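Sp1 protein (Swine acute diarrhea syndrome coronavirus, PDB 6LPA) is the non-structural protein nsp1 of an alphacoronavirus, probably suppresses host gene expression, and is associated with host proliferation and immune evasion. Local coordinates at residues A[5-10]-A[96-101]; A[14-19]-A[50-55]; A[37-42]-A[87-92]; A[60-65]-A[76-81]. One frame throughout, in Å; residues are numbered along the deposited sequence.

Contact 1: A[5-10]-A[96-101]; sequences QLTLAV and YVLEEF
Leu6, Leu8 and Val10 each exchange a pair of backbone hydrogen bonds with Phe101, Glu99 and Val97 in turn, the ladder of a regular antiparallel pair. Leu6 N reaches Phe101 O at 2.9 Å, and the longest bond of the set, from Glu99 N to Leu8 O, is 3.2 Å. Between these rungs lie the non-hydrogen-bonded pairs Thr7 with Glu100 and Ala9 with Leu98; at the first of these Thr7 CA comes 3.5 Å from Glu99 O.

The larger apolar contacts gather on the face of Leu8, Val10 and Phe101. Leu8 CD1 stands over one face of the Phe101 ring, a CH-pi contact 3.9 Å from the centroid, while Val10 CG2 meets the rim of the same ring near its plane, 3.6 Å from CE1. Phe101 holds CG anti to its carbonyl carbon (chi1 -61°), which turns a face to Leu8 and the CE1 edge to Val10. Branched aliphatic residues suit this face because their methyls can fit both the flat side and the edge of an aromatic ring. The strands belong to the six-stranded barrel of alphacoronavirus nsp1: strand 6-11, paired here with 96-104, is also bonded through Ala9 to Phe44 of strand 42-46, and the Phe44 ring meets that of Phe101.

The face of Thr7, Ala9, Leu98 and Glu100, largely exposed, mixes one polar bond with smaller apolar contacts. Thr7 OG1 donates to Glu100 OE1 at 3.1 Å, coming from above the carboxylate plane. A bend at chi2 (77°) folds the Glu100 chain back so that the carboxylate can meet this hydroxyl. Thr7 CG2 touches Leu98 CB at 4.0 Å, and Ala9 CB packs 3.7 Å from Tyr96 CD2, its smallness leaving room for the ring.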
loop_
_atom_site.group_PDB
_atom_site.type_symbol
_atom_site.label_atom_id
_atom_site.label_comp_id
_atom_site.label_asym_id
_atom_site.label_seq_id
_atom_site.Cartn_x
_atom_site.Cartn_y
_atom_site.Cartn_z
ATOM N N GLN A 5 7.997 8.645 18.416
ATOM C CA GLN A 5 7.549 9.954 18.906
ATOM C C GLN A 5 8.116 10.991 17.932
ATOM O O GLN A 5 9.304 11.310 18.001
ATOM C CB GLN A 5 8.012 10.217 20.327
ATOM C CG GLN A 5 6.990 10.933 21.185
ATOM C CD GLN A 5 6.954 12.438 20.944
ATOM O OE1 GLN A 5 7.569 12.951 20.005
ATOM N NE2 GLN A 5 6.234 13.157 21.804
ATOM N N LEU A 6 7.260 11.501 17.041
ATOM C CA LEU A 6 7.692 12.271 15.877
ATOM C C LEU A 6 7.048 13.651 15.858
ATOM O O LEU A 6 5.840 13.792 16.079
ATOM C CB LEU A 6 7.332 11.545 14.569
ATOM C CG LEU A 6 8.376 10.887 13.665
ATOM C CD1 LEU A 6 7.701 10.276 12.420
ATOM C CD2 LEU A 6 9.462 11.883 13.264
ATOM N N THR A 7 7.856 14.662 15.560
ATOM C CA THR A 7 7.339 15.979 15.231
ATOM C C THR A 7 7.217 16.068 13.713
ATOM O O THR A 7 8.212 15.942 12.988
ATOM C CB THR A 7 8.230 17.086 15.791
ATOM O OG1 THR A 7 8.349 16.915 17.209
ATOM C CG2 THR A 7 7.615 18.447 15.516
ATOM N N LEU A 8 5.991 16.239 13.238
ATOM C CA LEU A 8 5.687 16.298 11.818
ATOM C C LEU A 8 5.216 17.692 11.436
ATOM O O LEU A 8 4.585 18.387 12.234
ATOM C CB LEU A 8 4.602 15.283 11.452
ATOM C CG LEU A 8 4.915 13.813 11.732
ATOM C CD1 LEU A 8 3.705 12.950 11.407
ATOM C CD2 LEU A 8 6.151 13.360 10.970
ATOM N N ALA A 9 5.504 18.079 10.196
ATOM C CA ALA A 9 5.039 19.344 9.656
ATOM C C ALA A 9 3.638 19.156 9.080
ATOM O O ALA A 9 3.475 18.608 7.985
ATOM C CB ALA A 9 6.009 19.869 8.605
ATOM N N VAL A 10 2.632 19.619 9.810
ATOM C CA VAL A 10 1.239 19.456 9.411
ATOM C C VAL A 10 0.851 20.600 8.489
ATOM O O VAL A 10 1.013 21.776 8.839
ATOM C CB VAL A 10 0.322 19.410 10.636
ATOM C CG1 VAL A 10 -1.151 19.395 10.190
ATOM C CG2 VAL A 10 0.686 18.207 11.507
ATOM N N TYR A 96 3.092 25.205 7.215
ATOM C CA TYR A 96 2.837 24.119 8.142
ATOM C C TYR A 96 2.812 24.679 9.548
ATOM O O TYR A 96 3.228 25.814 9.795
ATOM C CB TYR A 96 3.913 23.027 8.047
ATOM C CG TYR A 96 5.303 23.547 8.376
ATOM C CD1 TYR A 96 6.056 24.211 7.414
ATOM C CD2 TYR A 96 5.859 23.393 9.654
ATOM C CE1 TYR A 96 7.315 24.704 7.700
ATOM C CE2 TYR A 96 7.143 23.889 9.953
ATOM C CZ TYR A 96 7.857 24.544 8.965
ATOM O OH TYR A 96 9.119 25.046 9.206
ATOM N N VAL A 97 2.311 23.854 10.461
ATOM C CA VAL A 97 2.482 24.018 11.894
ATOM C C VAL A 97 3.010 22.691 12.430
ATOM O O VAL A 97 2.641 21.612 11.949
ATOM C CB VAL A 97 1.160 24.421 12.601
ATOM C CG1 VAL A 97 0.634 25.758 12.064
ATOM C CG2 VAL A 97 0.103 23.338 12.458
ATOM N N LEU A 98 3.882 22.771 13.429
ATOM C CA LEU A 98 4.487 21.571 13.996
ATOM C C LEU A 98 3.554 20.925 15.008
ATOM O O LEU A 98 2.922 21.614 15.814
ATOM C CB LEU A 98 5.827 21.922 14.643
ATOM C CG LEU A 98 6.861 22.446 13.646
ATOM C CD1 LEU A 98 8.184 22.875 14.319
ATOM C CD2 LEU A 98 7.114 21.386 12.586
ATOM N N GLU A 99 3.451 19.591 14.948
ATOM C CA GLU A 99 2.563 18.831 15.818
ATOM C C GLU A 99 3.191 17.488 16.158
ATOM O O GLU A 99 4.036 16.970 15.425
ATOM C CB GLU A 99 1.181 18.577 15.189
ATOM C CG GLU A 99 0.487 19.777 14.584
ATOM C CD GLU A 99 -0.035 20.717 15.628
ATOM O OE1 GLU A 99 0.171 20.430 16.828
ATOM O OE2 GLU A 99 -0.658 21.732 15.252
ATOM N N GLU A 100 2.711 16.904 17.256
ATOM C CA GLU A 100 3.301 15.720 17.865
ATOM C C GLU A 100 2.460 14.485 17.578
ATOM O O GLU A 100 1.254 14.474 17.845
ATOM C CB GLU A 100 3.441 15.914 19.375
ATOM C CG GLU A 100 4.713 15.342 19.917
ATOM C CD GLU A 100 5.920 16.216 19.631
ATOM O OE1 GLU A 100 5.779 17.229 18.902
ATOM O OE2 GLU A 100 7.016 15.886 20.149
ATOM N N PHE A 101 3.106 13.443 17.059
ATOM C CA PHE A 101 2.445 12.197 16.709
ATOM C C PHE A 101 3.227 11.034 17.300
ATOM O O PHE A 101 4.414 11.149 17.612
ATOM C CB PHE A 101 2.343 11.993 15.188
ATOM C CG PHE A 101 1.558 13.055 14.476
ATOM C CD1 PHE A 101 2.132 14.285 14.172
ATOM C CD2 PHE A 101 0.256 12.821 14.084
ATOM C CE1 PHE A 101 1.397 15.276 13.504
ATOM C CE2 PHE A 101 -0.471 13.797 13.415
ATOM C CZ PHE A 101 0.103 15.022 13.128
#

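Contact 2: A[14-19]-A[50-55]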
loop_
_atom_site.group_PDB
_atom_site.type_symbol
_atom_site.label_atom_id
_atom_site.label_comp_id
_atom_site.label_asym_id
_atom_site.label_seq_id
_atom_site.Cartn_x
_atom_site.Cartn_y
_atom_site.Cartn_z
ATOM N N GLN A 14 -4.251 26.766 2.384
ATOM C CA GLN A 14 -5.489 26.520 1.641
ATOM C C GLN A 14 -5.309 25.448 0.572
ATOM O O GLN A 14 -6.192 24.604 0.364
ATOM C CB GLN A 14 -5.955 27.809 0.970
ATOM C CG GLN A 14 -7.060 28.491 1.669
ATOM C CD GLN A 14 -8.358 27.727 1.599
ATOM O OE1 GLN A 14 -8.434 26.590 1.090
ATOM N NE2 GLN A 14 -9.387 28.333 2.144
ATOM N N GLU A 15 -4.199 25.503 -0.156
ATOM C CA GLU A 15 -3.865 24.517 -1.170
ATOM C C GLU A 15 -2.471 23.986 -0.889
ATOM O O GLU A 15 -1.590 24.728 -0.446
ATOM C CB GLU A 15 -3.936 25.107 -2.599
ATOM C CG GLU A 15 -5.231 24.764 -3.333
ATOM C CD GLU A 15 -5.068 24.735 -4.851
ATOM O OE1 GLU A 15 -5.996 24.246 -5.534
ATOM O OE2 GLU A 15 -4.017 25.203 -5.352
ATOM N N ILE A 16 -2.281 22.699 -1.142
ATOM C CA ILE A 16 -1.037 22.005 -0.842
ATOM C C ILE A 16 -0.521 21.487 -2.170
ATOM O O ILE A 16 -1.103 20.562 -2.749
ATOM C CB ILE A 16 -1.244 20.862 0.171
ATOM C CG1 ILE A 16 -1.544 21.417 1.567
ATOM C CG2 ILE A 16 -0.031 19.946 0.269
ATOM C CD1 ILE A 16 -2.433 20.460 2.406
ATOM N N SER A 17 0.533 22.106 -2.685
ATOM C CA SER A 17 1.206 21.539 -3.844
ATOM C C SER A 17 2.176 20.452 -3.385
ATOM O O SER A 17 2.992 20.681 -2.484
ATOM C CB SER A 17 1.947 22.623 -4.616
ATOM O OG SER A 17 2.751 22.009 -5.600
ATOM N N ALA A 18 2.078 19.265 -3.987
ATOM C CA ALA A 18 2.787 18.097 -3.488
ATOM C C ALA A 18 3.067 17.146 -4.642
ATOM O O ALA A 18 2.692 17.397 -5.788
ATOM C CB ALA A 18 1.984 17.400 -2.384
ATOM N N HIS A 19 3.729 16.039 -4.327
ATOM C CA HIS A 19 3.964 15.013 -5.331
ATOM C C HIS A 19 4.173 13.674 -4.643
ATOM O O HIS A 19 4.571 13.619 -3.476
ATOM C CB HIS A 19 5.171 15.351 -6.217
ATOM C CG HIS A 19 6.466 15.449 -5.479
ATOM N ND1 HIS A 19 7.346 14.392 -5.373
ATOM C CD2 HIS A 19 7.037 16.481 -4.815
ATOM C CE1 HIS A 19 8.399 14.765 -4.667
ATOM N NE2 HIS A 19 8.241 16.032 -4.323
ATOM N N GLN A 50 -7.713 15.551 1.581
ATOM C CA GLN A 50 -6.990 15.221 0.360
ATOM C C GLN A 50 -7.364 16.149 -0.777
ATOM O O GLN A 50 -6.586 16.300 -1.722
ATOM C CB GLN A 50 -7.231 13.760 -0.055
ATOM C CG GLN A 50 -8.692 13.402 -0.288
ATOM C CD GLN A 50 -9.335 12.868 0.970
ATOM O OE1 GLN A 50 -8.844 13.115 2.074
ATOM N NE2 GLN A 50 -10.426 12.123 0.816
ATOM N N ASP A 51 -8.528 16.791 -0.709
ATOM C CA ASP A 51 -8.864 17.697 -1.793
ATOM C C ASP A 51 -8.050 18.997 -1.723
ATOM O O ASP A 51 -8.104 19.778 -2.674
ATOM C CB ASP A 51 -10.390 17.943 -1.807
ATOM C CG ASP A 51 -11.215 16.632 -2.034
ATOM O OD1 ASP A 51 -10.661 15.616 -2.526
ATOM O OD2 ASP A 51 -12.430 16.611 -1.717
ATOM N N ILE A 52 -7.275 19.220 -0.645
ATOM C CA ILE A 52 -6.277 20.298 -0.609
ATOM C C ILE A 52 -5.140 20.028 -1.554
ATOM O O ILE A 52 -4.472 20.961 -2.010
ATOM C CB ILE A 52 -5.619 20.473 0.767
ATOM C CG1 ILE A 52 -6.604 20.730 1.854
ATOM C CG2 ILE A 52 -4.624 21.613 0.707
ATOM C CD1 ILE A 52 -7.156 21.877 1.714
ATOM N N VAL A 53 -4.813 18.765 -1.752
ATOM C CA VAL A 53 -3.575 18.377 -2.414
ATOM C C VAL A 53 -3.734 18.525 -3.920
ATOM O O VAL A 53 -4.677 17.993 -4.513
ATOM C CB VAL A 53 -3.207 16.932 -2.039
ATOM C CG1 VAL A 53 -1.858 16.569 -2.599
ATOM C CG2 VAL A 53 -3.270 16.767 -0.532
ATOM N N ILE A 54 -2.796 19.228 -4.546
ATOM C CA ILE A 54 -2.668 19.257 -5.992
ATOM C C ILE A 54 -1.306 18.668 -6.320
ATOM O O ILE A 54 -0.347 18.863 -5.565
ATOM C CB ILE A 54 -2.845 20.683 -6.567
ATOM C CG1 ILE A 54 -1.693 21.594 -6.159
ATOM C CG2 ILE A 54 -4.147 21.279 -6.069
ATOM C CD1 ILE A 54 -1.955 23.067 -6.404
ATOM N N GLY A 55 -1.252 17.869 -7.389
ATOM C CA GLY A 55 -0.031 17.239 -7.854
ATOM C C GLY A 55 0.122 15.768 -7.528
ATOM O O GLY A 55 1.141 15.170 -7.904
#
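Ile16 is held through both its N-H and its C=O by residues on both sides of Val53, its N-H going to Ile52 O at 2.9 Å and its O receiving Ile54 N at 2.8 Å. One residue facing two that flank its partner, here Val53, is the signature of a parallel bridge. The ladder runs on with Ala18 N to Ile54 O at 2.9 Å. The two outer bonds differ: the donor from Ala18 approaches almost in line with the carbonyl, whereas that from Ile16 stands well above the plane of the Ile52 carbonyl.

Around these bonds the side chains divide by face. Ile16 and Val53 lie on one, where Ala18 CB also touches Val53 CG1 at 3.9 Å; Ser17 and Ile54 lie on the other. Ile52 points at 14-19, its side chain crossing that of Ile16 obliquely and its CD1 reaching Gln14 O at 3.2 Å. Ile54 carries CG1 between its backbone N and carbonyl carbon (chi1 68°), a rotation that brings CG1 to 3.7 Å from Ser17 CA. Its other branch, CG2, packs against the exposed Glu15 carboxylate. Gly55 CA lies 3.4 Å from Ala18 O, and glycine suits the positive phi there (103°).

Ile52 ends a 3-10 turn closed by Val53 N to Gln50 O at 3.0 Å, which leads the chain into the strand, while Gln50 OE1 in turn holds Gly48 N. Ser17 O accepts a hydrogen bond from Ser92 OG, and His19 pairs with Pro91 through the backbone. The small parallel sheet of 16-17 and 53-54 sits at the protein surface beside the end of strand 85-91, with Ala18 resting on Ile90.

Contact 3: A[37-42]-A[87-92]; sequences HGFKDC and GWLIPS
Cys42 and Pro91 form an antiparallel, non-hydrogen-bonded pair where strand 42-46 begins, beside the end of strand 85-91 in the nsp1 barrel. Proline suits such a place, since it has no N-H and this pairing demands none from it toward Cys42. The flanking bond comes from Ser92 N to Asp41 O at 3.1 Å, and Cys42 CA adds a CA-H contact to Ile90 O at 3.4 Å.

Cys42 SG lies against the proline, 3.8 Å from Pro91 N and 4.1 Å from its CD, put there by a first torsion (-79°) that places the sulfur anti to the carbonyl carbon. Two residues before the proline, Leu89 spreads its two methyls: CD2 touches Cys42 CB, and CD1 stands over the face of the Phe39 ring, 4.1 Å from the centroid and 15° off its normal.

A type I turn from Phe39 to Cys42, closed by Cys42 N to Phe39 O at 3.0 Å, sets ring and sulfur on the same partner strand. Just before it, Gly38 with its positive phi ends helix 33-36 in a Schellman motif, and Asp41 OD1 bonds Ser34 OG of that helix. On its other flank, strand 85-91 is bonded to strand 61-66, through Leu89 to Val63.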
loop_
_atom_site.group_PDB
_atom_site.type_symbol
_atom_site.label_atom_id
_atom_site.label_comp_id
_atom_site.label_asym_id
_atom_site.label_seq_id
_atom_site.Cartn_x
_atom_site.Cartn_y
_atom_site.Cartn_z
ATOM N N HIS A 37 15.722 11.567 7.487
ATOM C CA HIS A 37 15.875 12.997 7.693
ATOM C C HIS A 37 14.637 13.578 8.373
ATOM O O HIS A 37 14.284 14.743 8.152
ATOM C CB HIS A 37 16.170 13.698 6.369
ATOM C CG HIS A 37 17.517 13.376 5.787
ATOM N ND1 HIS A 37 17.753 12.256 5.012
ATOM C CD2 HIS A 37 18.700 14.039 5.856
ATOM C CE1 HIS A 37 19.018 12.247 4.626
ATOM N NE2 HIS A 37 19.614 13.318 5.127
ATOM N N GLY A 38 13.948 12.742 9.163
ATOM C CA GLY A 38 12.807 13.140 9.977
ATOM C C GLY A 38 11.567 13.564 9.216
ATOM O O GLY A 38 10.686 14.206 9.799
ATOM N N PHE A 39 11.460 13.217 7.932
ATOM C CA PHE A 39 10.313 13.601 7.093
ATOM C C PHE A 39 10.186 15.114 6.941
ATOM O O PHE A 39 9.093 15.626 6.690
ATOM C CB PHE A 39 8.996 13.019 7.622
ATOM C CG PHE A 39 8.951 11.510 7.615
ATOM C CD1 PHE A 39 8.701 10.809 6.442
ATOM C CD2 PHE A 39 9.180 10.795 8.778
ATOM C CE1 PHE A 39 8.664 9.435 6.433
ATOM C CE2 PHE A 39 9.148 9.414 8.768
ATOM C CZ PHE A 39 8.893 8.740 7.597
ATOM N N LYS A 40 11.298 15.851 7.055
ATOM C CA LYS A 40 11.221 17.306 6.930
ATOM C C LYS A 40 10.805 17.749 5.528
ATOM O O LYS A 40 10.265 18.851 5.382
ATOM C CB LYS A 40 12.560 17.946 7.303
ATOM C CG LYS A 40 12.500 19.417 7.680
ATOM C CD LYS A 40 13.774 19.838 8.408
ATOM C CE LYS A 40 13.918 21.359 8.516
ATOM N NZ LYS A 40 13.693 21.799 9.907
ATOM N N ASP A 41 11.031 16.930 4.502
ATOM C CA ASP A 41 10.603 17.273 3.143
ATOM C C ASP A 41 9.139 16.927 2.880
ATOM O O ASP A 41 8.674 17.068 1.746
ATOM C CB ASP A 41 11.501 16.569 2.113
ATOM C CG ASP A 41 11.447 15.046 2.228
ATOM O OD1 ASP A 41 11.016 14.527 3.274
ATOM O OD2 ASP A 41 11.852 14.357 1.272
ATOM N N CYS A 42 8.410 16.489 3.903
ATOM C CA CYS A 42 7.071 15.937 3.776
ATOM C C CYS A 42 6.100 16.738 4.652
ATOM O O CYS A 42 6.497 17.300 5.679
ATOM C CB CYS A 42 7.081 14.457 4.206
ATOM S SG CYS A 42 7.703 13.332 2.983
ATOM N N GLY A 87 -4.333 9.754 7.646
ATOM C CA GLY A 87 -3.726 10.795 6.852
ATOM C C GLY A 87 -2.467 10.281 6.184
ATOM O O GLY A 87 -2.165 9.092 6.229
ATOM N N TRP A 88 -1.753 11.211 5.555
ATOM C CA TRP A 88 -0.573 10.861 4.779
ATOM C C TRP A 88 0.554 11.839 5.076
ATOM O O TRP A 88 0.326 12.980 5.482
ATOM C CB TRP A 88 -0.840 10.886 3.272
ATOM C CG TRP A 88 -2.063 10.150 2.806
ATOM C CD1 TRP A 88 -2.115 8.879 2.306
ATOM C CD2 TRP A 88 -3.408 10.663 2.755
ATOM N NE1 TRP A 88 -3.420 8.568 1.950
ATOM C CE2 TRP A 88 -4.230 9.641 2.222
ATOM C CE3 TRP A 88 -3.997 11.882 3.115
ATOM C CZ2 TRP A 88 -5.614 9.801 2.046
ATOM C CZ3 TRP A 88 -5.384 12.040 2.947
ATOM C CH2 TRP A 88 -6.171 11.006 2.403
ATOM N N LEU A 89 1.779 11.382 4.835
ATOM C CA LEU A 89 2.944 12.250 4.720
ATOM C C LEU A 89 3.318 12.278 3.249
ATOM O O LEU A 89 3.558 11.222 2.649
ATOM C CB LEU A 89 4.110 11.745 5.570
ATOM C CG LEU A 89 4.077 12.061 7.061
ATOM C CD1 LEU A 89 4.982 11.087 7.815
ATOM C CD2 LEU A 89 4.528 13.515 7.278
ATOM N N ILE A 90 3.344 13.475 2.674
ATOM C CA ILE A 90 3.500 13.670 1.239
ATOM C C ILE A 90 4.565 14.728 1.005
ATOM O O ILE A 90 4.505 15.811 1.615
ATOM C CB ILE A 90 2.175 14.107 0.581
ATOM C CG1 ILE A 90 0.990 13.292 1.133
ATOM C CG2 ILE A 90 2.286 14.008 -0.931
ATOM C CD1 ILE A 90 -0.392 13.792 0.689
ATOM N N PRO A 91 5.516 14.484 0.105
ATOM C CA PRO A 91 6.516 15.517 -0.208
ATOM C C PRO A 91 5.825 16.800 -0.638
ATOM O O PRO A 91 5.007 16.812 -1.564
ATOM C CB PRO A 91 7.341 14.882 -1.337
ATOM C CG PRO A 91 7.202 13.397 -1.109
ATOM C CD PRO A 91 5.769 13.225 -0.619
ATOM N N SER A 92 6.127 17.879 0.082
ATOM C CA SER A 92 5.496 19.168 -0.151
ATOM C C SER A 92 6.277 20.242 0.587
ATOM O O SER A 92 6.820 19.997 1.669
ATOM C CB SER A 92 4.035 19.169 0.322
ATOM O OG SER A 92 3.520 20.481 0.241
#

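Contact 4: A[60-65]-A[76-81]; sequences DFVVAL and ATFGAR
Val62 and Ala76 pair through the N-H and C=O of each, Val62 N giving to Ala76 O at 2.8 Å and Ala76 N to Val62 O at 3.0 Å. Phe78 N adds a bond to Asp60 O at 2.7 Å. These three close the open end of the beta hairpin of strands 61-66 and 71-77, away from its turn, and all residues that touch here are buried. Alanines fit the tight side: Ala64 CB and Ala76 CB meet at 4.0 Å. At the non-hydrogen-bonded pair Phe61 with Thr77 the side chains diverge, yet Thr77 CG2 stands over one face of the Phe61 ring, offset toward the rim, in a CH-pi contact 4.1 Å from its centroid. Thr77 puts CG2 anti to its carbonyl carbon (OG1 chi1 59°), turning the methyl to the ring.

From Thr77 the chain leaves the strand in a looser type I turn, closed by Ala80 N to Thr77 O at 3.1 Å, with Gly79 partly exposed. Just past its end, partly exposed Arg81 braces it, NH1 donating to Phe78 O at 3.1 Å and to Ala80 O at 2.9 Å.

The turn also meets the second subunit, Thr77 packing on its Ala80 and Ala80 on its Thr77. Pro82 of that subunit lies against Phe61, and its Arg83 is salt-bridged to Asp60 OD1, while Asp60 OD2 takes Glu57 N. Three backbone bonds and buried apolar side chains hold the hairpin end together, and the buried Asp60 charge is probably offset across the subunit boundary.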
loop_
_atom_site.group_PDB
_atom_site.type_symbol
_atom_site.label_atom_id
_atom_site.label_comp_id
_atom_site.label_asym_id
_atom_site.label_seq_id
_atom_site.Cartn_x
_atom_site.Cartn_y
_atom_site.Cartn_z
ATOM N N ASP A 60 -0.405 7.446 -7.193
ATOM C CA ASP A 60 0.923 7.813 -6.712
ATOM C C ASP A 60 1.156 7.270 -5.309
ATOM O O ASP A 60 0.260 7.281 -4.462
ATOM C CB ASP A 60 1.091 9.334 -6.721
ATOM C CG ASP A 60 1.322 9.881 -8.120
ATOM O OD1 ASP A 60 1.944 9.165 -8.933
ATOM O OD2 ASP A 60 0.857 11.004 -8.412
ATOM N N PHE A 61 2.371 6.808 -5.062
ATOM C CA PHE A 61 2.734 6.299 -3.752
ATOM C C PHE A 61 3.119 7.438 -2.820
ATOM O O PHE A 61 3.931 8.302 -3.171
ATOM C CB PHE A 61 3.883 5.303 -3.870
ATOM C CG PHE A 61 3.444 3.966 -4.356
ATOM C CD1 PHE A 61 2.775 3.097 -3.507
ATOM C CD2 PHE A 61 3.646 3.593 -5.672
ATOM C CE1 PHE A 61 2.347 1.861 -3.965
ATOM C CE2 PHE A 61 3.213 2.361 -6.133
ATOM C CZ PHE A 61 2.574 1.494 -5.277
ATOM N N VAL A 62 2.514 7.443 -1.639
ATOM C CA VAL A 62 2.891 8.346 -0.557
ATOM C C VAL A 62 3.076 7.488 0.691
ATOM O O VAL A 62 3.030 6.253 0.611
ATOM C CB VAL A 62 1.828 9.447 -0.371
ATOM C CG1 VAL A 62 1.668 10.256 -1.660
ATOM C CG2 VAL A 62 0.499 8.843 -0.019
ATOM N N VAL A 63 3.322 8.115 1.847
ATOM C CA VAL A 63 3.301 7.415 3.128
ATOM C C VAL A 63 1.914 7.584 3.719
ATOM O O VAL A 63 1.393 8.706 3.783
ATOM C CB VAL A 63 4.386 7.937 4.090
ATOM C CG1 VAL A 63 4.131 7.441 5.514
ATOM C CG2 VAL A 63 5.776 7.485 3.625
ATOM N N ALA A 64 1.291 6.473 4.093
ATOM C CA ALA A 64 -0.001 6.483 4.761
ATOM C C ALA A 64 0.218 6.224 6.246
ATOM O O ALA A 64 1.216 5.626 6.646
ATOM C CB ALA A 64 -0.949 5.428 4.170
ATOM N N LEU A 65 -0.720 6.705 7.061
ATOM C CA LEU A 65 -0.678 6.512 8.512
ATOM C C LEU A 65 -2.056 6.081 8.980
ATOM O O LEU A 65 -3.029 6.819 8.796
ATOM C CB LEU A 65 -0.246 7.796 9.238
ATOM C CG LEU A 65 1.166 8.331 8.959
ATOM C CD1 LEU A 65 1.174 9.412 7.864
ATOM C CD2 LEU A 65 1.811 8.885 10.245
ATOM N N ALA A 76 1.972 3.468 0.482
ATOM C CA ALA A 76 0.674 3.126 -0.092
ATOM C C ALA A 76 0.312 4.181 -1.130
ATOM O O ALA A 76 0.839 5.301 -1.108
ATOM C CB ALA A 76 -0.415 3.031 0.992
ATOM N N THR A 77 -0.575 3.816 -2.060
ATOM C CA THR A 77 -1.061 4.810 -3.007
ATOM C C THR A 77 -1.907 5.842 -2.278
ATOM O O THR A 77 -2.583 5.531 -1.293
ATOM C CB THR A 77 -1.903 4.178 -4.132
ATOM O OG1 THR A 77 -3.036 3.490 -3.573
ATOM C CG2 THR A 77 -1.047 3.206 -4.987
ATOM N N PHE A 78 -1.889 7.075 -2.805
ATOM C CA PHE A 78 -2.672 8.163 -2.226
ATOM C C PHE A 78 -4.159 7.824 -2.230
ATOM O O PHE A 78 -4.896 8.221 -1.315
ATOM C CB PHE A 78 -2.373 9.455 -3.009
ATOM C CG PHE A 78 -2.974 10.715 -2.424
ATOM C CD1 PHE A 78 -3.055 10.921 -1.042
ATOM C CD2 PHE A 78 -3.430 11.725 -3.275
ATOM C CE1 PHE A 78 -3.623 12.113 -0.524
ATOM C CE2 PHE A 78 -3.983 12.894 -2.775
ATOM C CZ PHE A 78 -4.075 13.098 -1.393
ATOM N N GLY A 79 -4.606 7.052 -3.229
ATOM C CA GLY A 79 -5.999 6.666 -3.359
ATOM C C GLY A 79 -6.437 5.473 -2.519
ATOM O O GLY A 79 -7.641 5.250 -2.373
ATOM N N ALA A 80 -5.506 4.714 -1.949
ATOM C CA ALA A 80 -5.918 3.575 -1.131
ATOM C C ALA A 80 -6.714 4.029 0.092
ATOM O O ALA A 80 -6.468 5.097 0.666
ATOM C CB ALA A 80 -4.705 2.758 -0.683
ATOM N N ARG A 81 -7.669 3.195 0.498
ATOM C CA ARG A 81 -8.606 3.515 1.576
ATOM C C ARG A 81 -8.767 2.339 2.537
ATOM O O ARG A 81 -9.809 1.673 2.557
ATOM C CB ARG A 81 -9.966 3.924 1.005
ATOM C CG ARG A 81 -9.964 5.223 0.220
ATOM C CD ARG A 81 -9.868 6.419 1.154
ATOM N NE ARG A 81 -9.871 7.683 0.421
ATOM C CZ ARG A 81 -8.817 8.184 -0.209
ATOM N NH1 ARG A 81 -7.654 7.540 -0.200
ATOM N NH2 ARG A 81 -8.921 9.337 -0.847
#

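In the fold
From the N terminus, strand 6-11 waits for strand 96-104, so contact 1 closes the longest loop and the other three contacts nest within it. Next comes 14-19, which pairs with 50-55 in contact 2 and embraces the two short helices. Segment 37-42 leaves inside that loop but finds its partner, 87-92, beyond it, so contacts 2 and 3 cross; 14-19 is bonded to 87-92 there. Contact 4, a local hairpin, lies after contact 2 and inside contact 3, to which it is joined where Val63 and Leu65 bond Leu89 and Gly87. Contacts 1, 3 and 4 share the barrel sheet, while contact 2 adds its small parallel sheet alongside.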